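Local atomic coordinates of COG0546: Predicted phosphatases (Streptococcus pneumoniae, PDB entry 2AH5), a protein that is a predicted phosphatase of the haloacid dehalogenase-like hydrolase family that probably hydrolyses a phosphate ester, its substrate and exact function being unknown. Residues I7-D12 with H124-I129; Y28-K31 with P36-D39; P50-F55 with D62-A67; D141-A146 with T173-L178. All blocks are in the same frame, centred on the assembly; numbering follows the deposited sequence.

Contact 1: residues I7-D12 with H124-I129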
loop_
_atom_site.group_PDB
_atom_site.type_symbol
_atom_site.label_atom_id
_atom_site.label_comp_id
_atom_site.label_asym_id
_atom_site.label_seq_id
_atom_site.Cartn_x
_atom_site.Cartn_y
_atom_site.Cartn_z
ATOM N N ILE A 7 0.441 -0.403 -15.182
ATOM C CA ILE A 7 0.859 0.343 -14.001
ATOM C C ILE A 7 0.223 -0.249 -12.735
ATOM O O ILE A 7 -1.007 -0.420 -12.675
ATOM C CB ILE A 7 0.515 1.847 -14.118
ATOM C CG1 ILE A 7 1.114 2.461 -15.403
ATOM C CG2 ILE A 7 0.992 2.576 -12.865
ATOM C CD1 ILE A 7 0.855 3.985 -15.553
ATOM N N PHE A 8 1.071 -0.607 -11.757
ATOM C CA PHE A 8 0.631 -1.180 -10.473
ATOM C C PHE A 8 0.710 -0.098 -9.383
ATOM O O PHE A 8 1.694 0.637 -9.316
ATOM C CB PHE A 8 1.542 -2.346 -10.032
ATOM C CG PHE A 8 1.551 -3.535 -10.966
ATOM C CD1 PHE A 8 0.624 -3.660 -12.006
ATOM C CD2 PHE A 8 2.470 -4.573 -10.746
ATOM C CE1 PHE A 8 0.630 -4.789 -12.845
ATOM C CE2 PHE A 8 2.471 -5.717 -11.572
ATOM C CZ PHE A 8 1.568 -5.820 -12.620
ATOM N N PHE A 9 -0.269 -0.075 -8.485
ATOM C CA PHE A 9 -0.289 0.894 -7.403
ATOM C C PHE A 9 -0.358 0.185 -6.054
ATOM O O PHE A 9 -1.132 -0.771 -5.913
ATOM C CB PHE A 9 -1.536 1.739 -7.514
ATOM C CG PHE A 9 -1.495 2.730 -8.620
ATOM C CD1 PHE A 9 -1.889 2.360 -9.888
ATOM C CD2 PHE A 9 -1.084 4.026 -8.377
ATOM C CE1 PHE A 9 -1.874 3.290 -10.922
ATOM C CE2 PHE A 9 -1.085 4.980 -9.416
ATOM C CZ PHE A 9 -1.471 4.588 -10.673
ATOM N N ASP A 10 0.436 0.627 -5.077
ATOM C CA ASP A 10 0.146 0.303 -3.661
ATOM C C ASP A 10 -1.150 1.081 -3.307
ATOM O O ASP A 10 -1.514 2.019 -4.007
ATOM C CB ASP A 10 1.309 0.727 -2.725
ATOM C CG ASP A 10 1.309 -0.039 -1.378
ATOM O OD1 ASP A 10 0.347 -0.784 -1.069
ATOM O OD2 ASP A 10 2.292 0.102 -0.607
ATOM N N LEU A 11 -1.837 0.695 -2.238
ATOM C CA LEU A 11 -3.147 1.275 -1.876
ATOM C C LEU A 11 -2.936 2.244 -0.733
ATOM O O LEU A 11 -2.873 3.432 -0.957
ATOM C CB LEU A 11 -4.152 0.178 -1.472
ATOM C CG LEU A 11 -5.591 0.613 -1.167
ATOM C CD1 LEU A 11 -6.196 1.418 -2.319
ATOM C CD2 LEU A 11 -6.456 -0.634 -0.877
ATOM N N ASP A 12 -2.828 1.722 0.492
ATOM C CA ASP A 12 -2.540 2.536 1.676
ATOM C C ASP A 12 -1.235 3.288 1.514
ATOM O O ASP A 12 -0.247 2.717 1.084
ATOM C CB ASP A 12 -2.405 1.652 2.915
ATOM C CG ASP A 12 -3.621 0.860 3.173
ATOM O OD1 ASP A 12 -4.533 1.410 3.791
ATOM O OD2 ASP A 12 -3.690 -0.309 2.725
ATOM N N HIS A 124 -13.317 1.758 -9.902
ATOM C CA HIS A 124 -13.589 1.713 -11.326
ATOM C C HIS A 124 -12.405 2.063 -12.264
ATOM O O HIS A 124 -12.467 1.808 -13.491
ATOM C CB HIS A 124 -14.817 2.560 -11.639
ATOM C CG HIS A 124 -14.579 4.036 -11.557
ATOM N ND1 HIS A 124 -14.630 4.723 -10.367
ATOM C CD2 HIS A 124 -14.313 4.959 -12.513
ATOM C CE1 HIS A 124 -14.395 6.003 -10.587
ATOM N NE2 HIS A 124 -14.184 6.173 -11.877
ATOM N N PHE A 125 -11.338 2.630 -11.713
ATOM C CA PHE A 125 -10.159 2.972 -12.506
ATOM C C PHE A 125 -9.248 1.771 -12.762
ATOM O O PHE A 125 -8.289 1.885 -13.520
ATOM C CB PHE A 125 -9.321 4.028 -11.798
ATOM C CG PHE A 125 -9.959 5.381 -11.762
ATOM C CD1 PHE A 125 -10.089 6.138 -12.927
ATOM C CD2 PHE A 125 -10.440 5.887 -10.576
ATOM C CE1 PHE A 125 -10.669 7.401 -12.892
ATOM C CE2 PHE A 125 -11.028 7.133 -10.529
ATOM C CZ PHE A 125 -11.135 7.899 -11.671
ATOM N N PHE A 126 -9.507 0.662 -12.069
ATOM C CA PHE A 126 -8.611 -0.496 -12.119
ATOM C C PHE A 126 -9.115 -1.695 -12.915
ATOM O O PHE A 126 -10.297 -2.036 -12.861
ATOM C CB PHE A 126 -8.200 -0.896 -10.677
ATOM C CG PHE A 126 -7.545 0.229 -9.935
ATOM C CD1 PHE A 126 -6.200 0.497 -10.143
ATOM C CD2 PHE A 126 -8.290 1.071 -9.110
ATOM C CE1 PHE A 126 -5.580 1.584 -9.527
ATOM C CE2 PHE A 126 -7.685 2.135 -8.459
ATOM C CZ PHE A 126 -6.313 2.402 -8.682
ATOM N N ASP A 127 -8.198 -2.365 -13.614
ATOM C CA ASP A 127 -8.539 -3.610 -14.315
ATOM C C ASP A 127 -8.356 -4.850 -13.448
ATOM O O ASP A 127 -8.714 -5.952 -13.870
ATOM C CB ASP A 127 -7.719 -3.766 -15.576
ATOM C CG ASP A 127 -8.151 -2.805 -16.680
ATOM O OD1 ASP A 127 -9.045 -1.949 -16.467
ATOM O OD2 ASP A 127 -7.572 -2.927 -17.775
ATOM N N GLY A 128 -7.811 -4.661 -12.243
ATOM C CA GLY A 128 -7.628 -5.748 -11.289
ATOM C C GLY A 128 -7.196 -5.179 -9.961
ATOM O O GLY A 128 -6.524 -4.163 -9.917
ATOM N N ILE A 129 -7.609 -5.831 -8.886
ATOM C CA ILE A 129 -7.190 -5.470 -7.559
ATOM C C ILE A 129 -6.736 -6.762 -6.882
ATOM O O ILE A 129 -7.527 -7.712 -6.723
ATOM C CB ILE A 129 -8.326 -4.796 -6.750
ATOM C CG1 ILE A 129 -8.794 -3.499 -7.428
ATOM C CG2 ILE A 129 -7.876 -4.577 -5.251
ATOM C CD1 ILE A 129 -9.864 -2.749 -6.658
#
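The rings of Phe9 and Phe126 meet at a single close pair of carbons, Phe9 CD1 and Phe126 CE1, 3.8 Å apart. The CB of Phe9 leaves strand 6-9 in the direction of segment 124-129, and a chi1 of -74° places CG beside the backbone N, opposite the carbonyl carbon. From CG the ring divides, and CD1 is the branch that reaches Phe126 CE1. Phe9 CD1 lies at the edge of the Phe126 ring, near its plane. The planes stand 79° apart with centroids separated by 5.9 Å, the geometry of an offset edge-to-face pair with the edge of Phe126 turned to the face of Phe9. Leu15, Leu96 and Ile160 also touch Phe9, while Leu102 and Ile104 touch Phe126. The last two belong to strand 102-106, which lies between strands 6-9 and 128-132 in the parallel sheet, so the aromatic pair bridges across an intervening strand without backbone pairing between its own segments. Just past the strand, Asp10 OD1 accepts a hydrogen bond from Leu11 N at 2.9 Å, on the anti side and 34° out of the carboxylate plane. Asp10 OD2 lies close to carboxylate oxygens of Asp162 and Asp166, and Asp12 forms a salt bridge with Lys108. Asp10 and Asp12 at a strand end are consistent with the DxDx(T/V) motif at the active site of haloacid dehalogenase-like hydrolases.

Contact 2: residues Y28-K31 with P36-D39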
loop_
_atom_site.group_PDB
_atom_site.type_symbol
_atom_site.label_atom_id
_atom_site.label_comp_id
_atom_site.label_asym_id
_atom_site.label_seq_id
_atom_site.Cartn_x
_atom_site.Cartn_y
_atom_site.Cartn_z
ATOM N N TYR A 28 -6.865 1.747 19.726
ATOM C CA TYR A 28 -7.947 0.895 20.274
ATOM C C TYR A 28 -7.363 -0.372 20.876
ATOM O O TYR A 28 -7.784 -0.823 21.959
ATOM C CB TYR A 28 -9.011 0.530 19.199
ATOM C CG TYR A 28 -10.090 -0.379 19.763
ATOM C CD1 TYR A 28 -11.050 0.126 20.642
ATOM C CD2 TYR A 28 -10.091 -1.763 19.490
ATOM C CE1 TYR A 28 -12.042 -0.705 21.189
ATOM C CE2 TYR A 28 -11.077 -2.605 20.032
ATOM C CZ TYR A 28 -12.034 -2.064 20.890
ATOM O OH TYR A 28 -12.991 -2.871 21.467
ATOM N N THR A 29 -6.402 -0.970 20.165
ATOM C CA THR A 29 -5.769 -2.208 20.634
ATOM C C THR A 29 -5.027 -2.008 21.945
ATOM O O THR A 29 -5.226 -2.767 22.879
ATOM C CB THR A 29 -4.863 -2.836 19.553
ATOM O OG1 THR A 29 -5.645 -3.030 18.368
ATOM C CG2 THR A 29 -4.314 -4.225 20.022
ATOM N N PHE A 30 -4.181 -0.987 22.012
ATOM C CA PHE A 30 -3.465 -0.675 23.251
ATOM C C PHE A 30 -4.407 -0.325 24.412
ATOM O O PHE A 30 -4.147 -0.751 25.554
ATOM C CB PHE A 30 -2.417 0.407 23.011
ATOM C CG PHE A 30 -1.392 0.027 21.950
ATOM C CD1 PHE A 30 -0.669 -1.161 22.051
ATOM C CD2 PHE A 30 -1.150 0.863 20.873
ATOM C CE1 PHE A 30 0.293 -1.518 21.066
ATOM C CE2 PHE A 30 -0.215 0.520 19.889
ATOM C CZ PHE A 30 0.505 -0.683 19.988
ATOM N N LYS A 31 -5.476 0.424 24.137
ATOM C CA LYS A 31 -6.529 0.675 25.155
ATOM C C LYS A 31 -7.097 -0.662 25.696
ATOM O O LYS A 31 -7.213 -0.863 26.900
ATOM C CB LYS A 31 -7.653 1.555 24.593
ATOM C CG LYS A 31 -8.947 1.539 25.462
ATOM C CD LYS A 31 -10.066 2.349 24.877
ATOM C CE LYS A 31 -11.298 2.239 25.761
ATOM N NZ LYS A 31 -12.347 3.252 25.419
ATOM N N PRO A 36 0.171 1.661 27.528
ATOM C CA PRO A 36 0.247 2.984 26.910
ATOM C C PRO A 36 0.423 2.886 25.398
ATOM O O PRO A 36 1.127 1.975 24.891
ATOM C CB PRO A 36 1.469 3.625 27.589
ATOM C CG PRO A 36 1.562 2.888 28.936
ATOM C CD PRO A 36 1.221 1.466 28.544
ATOM N N SER A 37 -0.245 3.784 24.682
ATOM C CA SER A 37 -0.039 3.898 23.253
ATOM C C SER A 37 1.317 4.549 22.965
ATOM O O SER A 37 1.686 5.530 23.619
ATOM C CB SER A 37 -1.148 4.746 22.632
ATOM O OG SER A 37 -0.922 4.902 21.241
ATOM N N PRO A 38 2.060 4.017 21.971
ATOM C CA PRO A 38 3.206 4.739 21.402
ATOM C C PRO A 38 2.796 6.089 20.794
ATOM O O PRO A 38 1.609 6.325 20.516
ATOM C CB PRO A 38 3.648 3.815 20.250
ATOM C CG PRO A 38 3.198 2.499 20.610
ATOM C CD PRO A 38 1.887 2.704 21.336
ATOM N N ASP A 39 3.769 6.965 20.563
ATOM C CA ASP A 39 3.464 8.272 19.978
ATOM C C ASP A 39 3.116 8.189 18.479
ATOM O O ASP A 39 3.276 7.134 17.845
ATOM C CB ASP A 39 4.582 9.299 20.284
ATOM C CG ASP A 39 5.941 8.923 19.677
ATOM O OD1 ASP A 39 5.983 8.283 18.602
ATOM O OD2 ASP A 39 6.986 9.299 20.267
#
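Phe30 and Ser37 have the nearest CA atoms of the two segments, 5.7 Å apart, which brings the extended loop 36-39 alongside the C-terminal part of helix 19-33. Phe30 is the one helical side chain to make the contact. Its chi1 of -58° swings the ring out to the loop. There Pro38 covers one ring face, its CD being 3.4 Å from Phe30 CE2 and 3.6 Å from Phe30 CD2; the carbon therefore sits over the CD2-CE2 side of the ring and not over its middle. The two side chains run nearly perpendicular. Ser37 approaches obliquely, with CA 4.0 Å from Phe30 CD2, and Pro36 O lies 4.3 Å from Phe30 CB. The serine hydroxyl is engaged elsewhere: Ser37 OG donates to Pro38 O at 3.0 Å, in the carbonyl plane and on a lone pair. Val35 and Cys58 add to the surroundings of Phe30, while Asp39 OD1 caps helix 40-45 through Thr42 N. With no hydrogen bond between the segments, the turn-back of the chain after helix 19-33 is held here by apolar and van der Waals contact: Pro38 over the aromatic face, with Ser37 and Pro36 together supplying about as much contact.

Contact 3: residues P50-F55 with D62-A67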
loop_
_atom_site.group_PDB
_atom_site.type_symbol
_atom_site.label_atom_id
_atom_site.label_comp_id
_atom_site.label_asym_id
_atom_site.label_seq_id
_atom_site.Cartn_x
_atom_site.Cartn_y
_atom_site.Cartn_z
ATOM N N PRO A 50 4.317 -5.636 8.273
ATOM C CA PRO A 50 3.267 -6.541 8.733
ATOM C C PRO A 50 2.811 -6.181 10.161
ATOM O O PRO A 50 3.614 -5.752 10.997
ATOM C CB PRO A 50 3.945 -7.920 8.724
ATOM C CG PRO A 50 5.076 -7.791 7.766
ATOM C CD PRO A 50 5.542 -6.368 7.897
ATOM N N LEU A 51 1.519 -6.345 10.407
ATOM C CA LEU A 51 0.915 -6.067 11.708
ATOM C C LEU A 51 1.631 -6.782 12.872
ATOM O O LEU A 51 1.952 -6.165 13.910
ATOM C CB LEU A 51 -0.563 -6.468 11.650
ATOM C CG LEU A 51 -1.553 -5.752 12.550
ATOM C CD1 LEU A 51 -1.499 -4.212 12.396
ATOM C CD2 LEU A 51 -2.961 -6.286 12.266
ATOM N N GLU A 52 1.882 -8.079 12.681
ATOM C CA GLU A 52 2.544 -8.899 13.696
ATOM C C GLU A 52 3.924 -8.342 14.039
ATOM O O GLU A 52 4.296 -8.289 15.214
ATOM C CB GLU A 52 2.621 -10.367 13.266
ATOM C CG GLU A 52 1.241 -11.043 13.162
ATOM C CD GLU A 52 0.625 -11.025 11.757
ATOM O OE1 GLU A 52 0.925 -10.114 10.927
ATOM O OE2 GLU A 52 -0.176 -11.957 11.485
ATOM N N SER A 53 4.643 -7.868 13.023
ATOM C CA SER A 53 5.961 -7.273 13.232
ATOM C C SER A 53 5.915 -5.991 14.068
ATOM O O SER A 53 6.734 -5.798 14.975
ATOM C CB SER A 53 6.639 -7.003 11.894
ATOM O OG SER A 53 8.006 -6.683 12.112
ATOM N N SER A 54 4.962 -5.112 13.755
ATOM C CA SER A 54 4.756 -3.899 14.536
ATOM C C SER A 54 4.425 -4.179 15.988
ATOM O O SER A 54 5.058 -3.613 16.875
ATOM C CB SER A 54 3.683 -3.017 13.904
ATOM O OG SER A 54 4.153 -2.522 12.657
ATOM N N PHE A 55 3.429 -5.032 16.232
ATOM C CA PHE A 55 3.056 -5.381 17.606
ATOM C C PHE A 55 4.205 -6.052 18.366
ATOM O O PHE A 55 4.336 -5.884 19.577
ATOM C CB PHE A 55 1.816 -6.278 17.639
ATOM C CG PHE A 55 0.505 -5.529 17.467
ATOM C CD1 PHE A 55 -0.412 -5.937 16.506
ATOM C CD2 PHE A 55 0.177 -4.449 18.292
ATOM C CE1 PHE A 55 -1.633 -5.284 16.350
ATOM C CE2 PHE A 55 -1.042 -3.777 18.137
ATOM C CZ PHE A 55 -1.949 -4.192 17.157
ATOM N N ASP A 62 3.595 -13.566 23.433
ATOM C CA ASP A 62 2.355 -14.273 23.780
ATOM C C ASP A 62 1.081 -13.442 23.569
ATOM O O ASP A 62 -0.019 -13.997 23.561
ATOM C CB ASP A 62 2.398 -14.730 25.236
ATOM C CG ASP A 62 2.810 -13.611 26.174
ATOM O OD1 ASP A 62 4.034 -13.373 26.302
ATOM O OD2 ASP A 62 1.917 -12.957 26.769
ATOM N N GLN A 63 1.222 -12.127 23.412
ATOM C CA GLN A 63 0.048 -11.257 23.206
ATOM C C GLN A 63 -0.207 -10.813 21.749
ATOM O O GLN A 63 -1.229 -10.170 21.472
ATOM C CB GLN A 63 0.100 -10.045 24.130
ATOM C CG GLN A 63 -0.477 -10.330 25.511
ATOM C CD GLN A 63 -0.952 -9.085 26.231
ATOM O OE1 GLN A 63 -0.203 -8.113 26.390
ATOM N NE2 GLN A 63 -2.213 -9.109 26.687
ATOM N N ILE A 64 0.699 -11.166 20.835
ATOM C CA ILE A 64 0.622 -10.653 19.449
ATOM C C ILE A 64 -0.656 -11.070 18.753
ATOM O O ILE A 64 -1.311 -10.236 18.115
ATOM C CB ILE A 64 1.847 -11.073 18.559
ATOM C CG1 ILE A 64 3.167 -10.600 19.174
ATOM C CG2 ILE A 64 1.694 -10.547 17.128
ATOM C CD1 ILE A 64 3.126 -9.218 19.721
ATOM N N SER A 65 -0.985 -12.359 18.842
ATOM C CA SER A 65 -2.173 -12.921 18.194
ATOM C C SER A 65 -3.447 -12.229 18.678
ATOM O O SER A 65 -4.314 -11.872 17.875
ATOM C CB SER A 65 -2.256 -14.436 18.439
ATOM O OG SER A 65 -3.365 -14.987 17.754
ATOM N N GLU A 66 -3.552 -12.034 19.994
ATOM C CA GLU A 66 -4.698 -11.302 20.572
ATOM C C GLU A 66 -4.741 -9.862 20.046
ATOM O O GLU A 66 -5.805 -9.355 19.666
ATOM C CB GLU A 66 -4.603 -11.284 22.100
ATOM C CG GLU A 66 -5.720 -10.511 22.813
ATOM C CD GLU A 66 -5.468 -10.350 24.313
ATOM O OE1 GLU A 66 -4.406 -10.770 24.799
ATOM O OE2 GLU A 66 -6.323 -9.774 25.012
ATOM N N ALA A 67 -3.583 -9.205 20.064
ATOM C CA ALA A 67 -3.461 -7.836 19.524
ATOM C C ALA A 67 -3.928 -7.753 18.068
ATOM O O ALA A 67 -4.705 -6.873 17.726
ATOM C CB ALA A 67 -2.040 -7.314 19.662
#
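The methyl of Ala67, near the start of helix 64-79, sits on the ring of Phe55 from helix 51-56. Ala67 CB lies 3.6 Å from the centroid of the Phe55 ring and only 5° off its normal, so the methyl group stands over the middle of the face in a CH-pi contact. The distances to individual ring carbons agree with this centring: Ala67 CB is 3.8 Å from Phe55 CG and 4.0 Å from Phe55 CZ. A chi1 of -80° directs the ring of Phe55 toward helix 64-79, where one face receives the methyl. Past the methyl, Phe55 CE1 also comes near the backbone of Ala67. An edge-to-face pair with Phe26 links the same ring to helix 19-33, making Phe55 a meeting point of three helices. These belong to the helical region that follows strand 6-9 in the chain and stands apart from the parallel sheet, consistent with a helical cap of the kind inserted after the first strand in many haloacid dehalogenase-like proteins. Ile64, one turn before Ala67, packs with two separate branches. Its CD1 reaches the end of the short helix, 3.5 Å from Phe55 O and 3.8 Å from Phe55 CB. Its CG2, placed anti to the backbone N, points to the preceding turn and lies 3.9 Å from Glu52 CA. The aliphatic CB and CG of Glu52 are the parts of that side chain which meet the methyl. Leu59, from the loop joining the helices, touches both Ile64 and Ala67.

Contact 4: residues D141-A146 with T173-L178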
loop_
_atom_site.group_PDB
_atom_site.type_symbol
_atom_site.label_atom_id
_atom_site.label_comp_id
_atom_site.label_asym_id
_atom_site.label_seq_id
_atom_site.Cartn_x
_atom_site.Cartn_y
_atom_site.Cartn_z
ATOM N N ASP A 141 4.891 -11.717 -4.115
ATOM C CA ASP A 141 3.889 -12.722 -4.541
ATOM C C ASP A 141 2.661 -12.065 -5.196
ATOM O O ASP A 141 2.149 -12.535 -6.240
ATOM C CB ASP A 141 3.465 -13.551 -3.339
ATOM C CG ASP A 141 4.658 -14.140 -2.599
ATOM O OD1 ASP A 141 5.433 -14.885 -3.228
ATOM O OD2 ASP A 141 4.841 -13.814 -1.409
ATOM N N VAL A 142 2.232 -10.944 -4.621
ATOM C CA VAL A 142 1.099 -10.190 -5.158
ATOM C C VAL A 142 1.439 -9.660 -6.562
ATOM O O VAL A 142 0.656 -9.791 -7.509
ATOM C CB VAL A 142 0.695 -9.040 -4.179
ATOM C CG1 VAL A 142 -0.441 -8.215 -4.754
ATOM C CG2 VAL A 142 0.286 -9.620 -2.810
ATOM N N ILE A 143 2.636 -9.103 -6.695
ATOM C CA ILE A 143 3.123 -8.581 -7.978
ATOM C C ILE A 143 3.201 -9.729 -9.007
ATOM O O ILE A 143 2.709 -9.591 -10.143
ATOM C CB ILE A 143 4.504 -7.894 -7.799
ATOM C CG1 ILE A 143 4.369 -6.604 -6.971
ATOM C CG2 ILE A 143 5.182 -7.630 -9.135
ATOM C CD1 ILE A 143 5.661 -5.874 -6.630
ATOM N N HIS A 144 3.805 -10.856 -8.604
ATOM C CA HIS A 144 3.807 -12.055 -9.459
ATOM C C HIS A 144 2.405 -12.426 -9.941
ATOM O O HIS A 144 2.202 -12.722 -11.118
ATOM C CB HIS A 144 4.409 -13.275 -8.739
ATOM C CG HIS A 144 5.912 -13.315 -8.746
ATOM N ND1 HIS A 144 6.670 -13.151 -9.891
ATOM C CD2 HIS A 144 6.795 -13.506 -7.737
ATOM C CE1 HIS A 144 7.953 -13.231 -9.582
ATOM N NE2 HIS A 144 8.055 -13.451 -8.284
ATOM N N GLN A 145 1.453 -12.454 -9.020
ATOM C CA GLN A 145 0.087 -12.797 -9.374
ATOM C C GLN A 145 -0.500 -11.816 -10.420
ATOM O O GLN A 145 -1.107 -12.251 -11.419
ATOM C CB GLN A 145 -0.778 -12.847 -8.128
ATOM C CG GLN A 145 -2.206 -13.252 -8.463
ATOM C CD GLN A 145 -3.097 -13.404 -7.263
ATOM O OE1 GLN A 145 -2.683 -13.171 -6.119
ATOM N NE2 GLN A 145 -4.346 -13.827 -7.516
ATOM N N ALA A 146 -0.342 -10.514 -10.169
ATOM C CA ALA A 146 -0.789 -9.477 -11.107
ATOM C C ALA A 146 -0.172 -9.678 -12.499
ATOM O O ALA A 146 -0.886 -9.675 -13.508
ATOM C CB ALA A 146 -0.499 -8.053 -10.564
ATOM N N THR A 173 10.919 -8.980 -8.317
ATOM C CA THR A 173 10.084 -9.459 -9.420
ATOM C C THR A 173 10.578 -8.933 -10.763
ATOM O O THR A 173 10.127 -9.376 -11.814
ATOM C CB THR A 173 8.619 -9.008 -9.235
ATOM O OG1 THR A 173 8.591 -7.595 -9.036
ATOM C CG2 THR A 173 7.982 -9.698 -8.050
ATOM N N GLY A 174 11.511 -7.987 -10.734
ATOM C CA GLY A 174 12.019 -7.397 -11.970
ATOM C C GLY A 174 11.186 -6.284 -12.614
ATOM O O GLY A 174 11.422 -5.917 -13.762
ATOM N N ILE A 175 10.213 -5.730 -11.894
ATOM C CA ILE A 175 9.435 -4.621 -12.487
ATOM C C ILE A 175 10.096 -3.300 -12.095
ATOM O O ILE A 175 10.923 -3.256 -11.173
ATOM C CB ILE A 175 7.938 -4.624 -12.053
ATOM C CG1 ILE A 175 7.809 -4.359 -10.549
ATOM C CG2 ILE A 175 7.241 -5.973 -12.419
ATOM C CD1 ILE A 175 6.382 -4.076 -10.083
ATOM N N GLN A 176 9.742 -2.219 -12.776
ATOM C CA GLN A 176 10.304 -0.928 -12.406
ATOM C C GLN A 176 9.626 -0.425 -11.111
ATOM O O GLN A 176 8.575 -0.930 -10.712
ATOM C CB GLN A 176 10.116 0.073 -13.523
ATOM C CG GLN A 176 11.084 -0.105 -14.719
ATOM C CD GLN A 176 10.916 0.995 -15.720
ATOM O OE1 GLN A 176 10.830 2.169 -15.350
ATOM N NE2 GLN A 176 10.837 0.634 -16.999
ATOM N N LYS A 177 10.252 0.555 -10.463
ATOM C CA LYS A 177 9.773 1.092 -9.175
ATOM C C LYS A 177 9.778 2.605 -9.232
ATOM O O LYS A 177 10.789 3.230 -9.606
ATOM C CB LYS A 177 10.592 0.563 -7.975
ATOM C CG LYS A 177 12.027 0.118 -8.314
ATOM C CD LYS A 177 12.854 -0.184 -7.062
ATOM C CE LYS A 177 14.040 -1.094 -7.349
ATOM N NZ LYS A 177 15.108 -0.437 -8.192
ATOM N N LEU A 178 8.623 3.173 -8.889
ATOM C CA LEU A 178 8.441 4.609 -8.823
ATOM C C LEU A 178 8.099 4.978 -7.376
ATOM O O LEU A 178 7.008 4.626 -6.868
ATOM C CB LEU A 178 7.320 5.042 -9.766
ATOM C CG LEU A 178 7.220 6.551 -10.088
ATOM C CD1 LEU A 178 6.454 6.741 -11.380
ATOM C CD2 LEU A 178 6.623 7.387 -8.965
#
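Thr173 faces both Ile143 and His144, and its two branches are put to different uses. The methyl CG2 stands over the middle of the imidazole of His144, 3.8 Å from the ring centroid and 13° off the normal, which defines a CH-pi contact; the two side chains lie side by side, pointing opposite ways. Against Ile143, Thr173 is set roughly square. Ile143 CG2 fits against both branches, lying 3.4 Å from Thr173 OG1 and 3.6 Å from Thr173 CG2. The hydroxyl bonds Gly169 O in its own helix, with a weaker bond to Ala170 O. A chi1 of 53° turns OG1 back between the backbone N and the carbonyl carbon, leaving CG2 available to His144. Ile175 meets Ile143 at an oblique angle, its CD1 3.9 Å from Ile143 CG2 and 4.0 Å from Ile143 CD1. Between Thr173 and Ile175 the chain leaves the helix at Gly174, whose phi is positive at 82°. The contact thus joins helix 139-149 to the end of helix 164-173 and the approach to strand 176-180. Both isoleucines pack on the parallel sheet, touching Ile159 of strand 157-161 and Phe8 of strand 6-9.

The four contacts form two touching pairs. Contacts 1 and 4 share the parallel-sheet domain, their centres about 13 Å apart, and join through Phe8: its CZ is 3.7 Å from Ala146 CB and its CD2 4.0 Å from Ile175 CD1. Contacts 2 and 3, also about 13 Å between centres, meet in the helical region, where Thr29 CG2 lies 3.7 Å from Phe55 CZ and Phe30 CZ 3.9 Å from Phe55 CE2. Both are nested in the chain loop closed by contact 1, which carries the probable active-site aspartates Asp10 and Asp12. Nearest atoms of contacts 1 and 3 are about 11 Å apart, and those of contacts 2 and 4 about 23 Å.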